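Probable adenylyl-sulfate kinase (Aeropyrum pernix, PDB 2YVU) probably catalyses the ATP-dependent phosphorylation of adenosine 5'-phosphosulfate to 3'-phosphoadenylyl sulfate, the activated form of sulfate. Local coordinates at residues E116-A121 against D151-P156. Numbering follows the deposited sequence.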
# COMPACT_ATOMS: atom_id res chain seq x y z
N GLU A 116 -6.49 18.10 3.23
CA GLU A 116 -6.54 18.35 1.80
C GLU A 116 -5.90 19.71 1.53
O GLU A 116 -6.43 20.76 1.91
CB GLU A 116 -7.99 18.31 1.34
CG GLU A 116 -8.19 18.51 -0.15
CD GLU A 116 -9.59 18.09 -0.58
OE1 GLU A 116 -10.49 18.04 0.27
OE2 GLU A 116 -9.80 17.81 -1.78
N ILE A 117 -4.74 19.66 0.89
CA ILE A 117 -3.96 20.85 0.58
C ILE A 117 -4.07 21.23 -0.89
O ILE A 117 -3.62 20.49 -1.78
CB ILE A 117 -2.47 20.60 0.90
CG1 ILE A 117 -2.35 19.99 2.30
CG2 ILE A 117 -1.64 21.88 0.65
CD1 ILE A 117 -2.89 20.88 3.45
N TYR A 118 -4.64 22.40 -1.14
CA TYR A 118 -4.78 22.85 -2.52
C TYR A 118 -3.56 23.64 -2.98
O TYR A 118 -3.30 24.75 -2.51
CB TYR A 118 -6.06 23.68 -2.67
CG TYR A 118 -6.30 24.24 -4.07
CD1 TYR A 118 -5.91 23.55 -5.21
CD2 TYR A 118 -6.98 25.44 -4.24
CE1 TYR A 118 -6.18 24.04 -6.51
CE2 TYR A 118 -7.27 25.94 -5.53
CZ TYR A 118 -6.86 25.23 -6.65
OH TYR A 118 -7.13 25.74 -7.92
N VAL A 119 -2.80 23.04 -3.90
CA VAL A 119 -1.62 23.64 -4.50
C VAL A 119 -2.19 24.35 -5.74
O VAL A 119 -2.48 23.74 -6.77
CB VAL A 119 -0.60 22.55 -4.89
CG1 VAL A 119 0.67 23.18 -5.46
CG2 VAL A 119 -0.29 21.70 -3.65
N LYS A 120 -2.33 25.66 -5.60
CA LYS A 120 -2.97 26.50 -6.60
C LYS A 120 -2.11 27.15 -7.67
O LYS A 120 -1.18 27.92 -7.36
CB LYS A 120 -3.79 27.56 -5.85
CG LYS A 120 -4.48 28.60 -6.71
CD LYS A 120 -5.36 29.46 -5.82
CE LYS A 120 -6.15 30.48 -6.63
NZ LYS A 120 -5.25 31.43 -7.35
N ALA A 121 -2.47 26.85 -8.91
CA ALA A 121 -1.82 27.34 -10.12
C ALA A 121 -2.82 27.23 -11.28
O ALA A 121 -3.46 26.20 -11.45
CB ALA A 121 -0.58 26.49 -10.42
N ASP A 151 -9.41 16.55 -18.42
CA ASP A 151 -10.27 16.37 -17.25
C ASP A 151 -10.27 17.61 -16.39
O ASP A 151 -9.60 17.65 -15.35
CB ASP A 151 -9.79 15.18 -16.41
CG ASP A 151 -9.99 13.85 -17.11
OD1 ASP A 151 -11.12 13.32 -17.07
OD2 ASP A 151 -9.01 13.35 -17.71
N PRO A 152 -11.03 18.64 -16.78
CA PRO A 152 -11.08 19.88 -16.02
C PRO A 152 -10.96 19.69 -14.50
O PRO A 152 -11.73 18.95 -13.88
CB PRO A 152 -12.40 20.52 -16.47
CG PRO A 152 -13.18 19.38 -17.05
CD PRO A 152 -12.14 18.58 -17.75
N TYR A 153 -9.97 20.35 -13.92
CA TYR A 153 -9.69 20.26 -12.49
C TYR A 153 -10.77 20.92 -11.65
O TYR A 153 -11.17 22.05 -11.92
CB TYR A 153 -8.34 20.91 -12.20
CG TYR A 153 -7.95 20.87 -10.75
CD1 TYR A 153 -7.49 19.69 -10.18
CD2 TYR A 153 -8.11 21.99 -9.94
CE1 TYR A 153 -7.21 19.62 -8.83
CE2 TYR A 153 -7.84 21.93 -8.58
CZ TYR A 153 -7.39 20.73 -8.03
OH TYR A 153 -7.16 20.64 -6.68
N GLU A 154 -11.21 20.24 -10.60
CA GLU A 154 -12.23 20.77 -9.71
C GLU A 154 -11.59 21.11 -8.37
O GLU A 154 -11.30 20.22 -7.56
CB GLU A 154 -13.34 19.73 -9.51
CG GLU A 154 -13.74 19.08 -10.82
CD GLU A 154 -14.93 18.17 -10.69
OE1 GLU A 154 -14.93 17.32 -9.79
OE2 GLU A 154 -15.86 18.31 -11.51
N PRO A 155 -11.39 22.41 -8.10
CA PRO A 155 -10.77 22.82 -6.84
C PRO A 155 -11.54 22.33 -5.61
O PRO A 155 -12.74 22.15 -5.67
CB PRO A 155 -10.75 24.34 -6.93
CG PRO A 155 -10.72 24.60 -8.39
CD PRO A 155 -11.69 23.59 -8.93
N PRO A 156 -10.83 22.09 -4.49
CA PRO A 156 -11.51 21.63 -3.27
C PRO A 156 -12.44 22.74 -2.77
O PRO A 156 -12.08 23.92 -2.83
CB PRO A 156 -10.35 21.38 -2.30
CG PRO A 156 -9.19 21.14 -3.20
CD PRO A 156 -9.38 22.13 -4.29
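The Y118 ring lies between P156 and K120 of its own strand, with CD of P156 over one face and CB of K120 over the other, each displaced toward the rim. The P156 contact is a CH-pi interaction: CD stands 4.0 Å from the ring centroid of Y118, 21° off the normal. In this P-loop kinase fold, parallel strand 114-120 is flanked by strands 14-19 and 161-164, and the loop after helix 147-150 passes over E116 and Y118 on the way to strand 161-164. The Y153 ring runs nearly parallel to that of Y118, planes 17° apart, but displaced so that little of one lies over the other; the centroids are 5.7 Å apart, while Y118 CE1 comes within 3.4 Å of Y153 CE2. P155 lies alongside Y118, the two side chains running in the same direction, with P155 CG 3.8 Å from Y118 OH. Y118 CG is anti to the backbone N (chi1 178°), which carries the ring out from the strand to the two prolines. Y153 OH passes 3.5 Å from Y118 CD1 and is hydrogen-bonded to T19 OG1, just before the P-loop; the same side chain touches L21, one of the residues probably binding ATP, which places the contact beside that site. The carboxylate end of E116, extended beyond CG, lies against CB and CG of P156, whereas Y118 takes CD. This buried carboxylate is held by two salt bridges, OE2 to R100 and OE1 to R104, so their positive charge probably favours the ionised form. R100 NH2 also bonds E154 O, so R100 bridges E116 and the loop backbone, and E116 OE2 rests 3.6 Å from P156 CB.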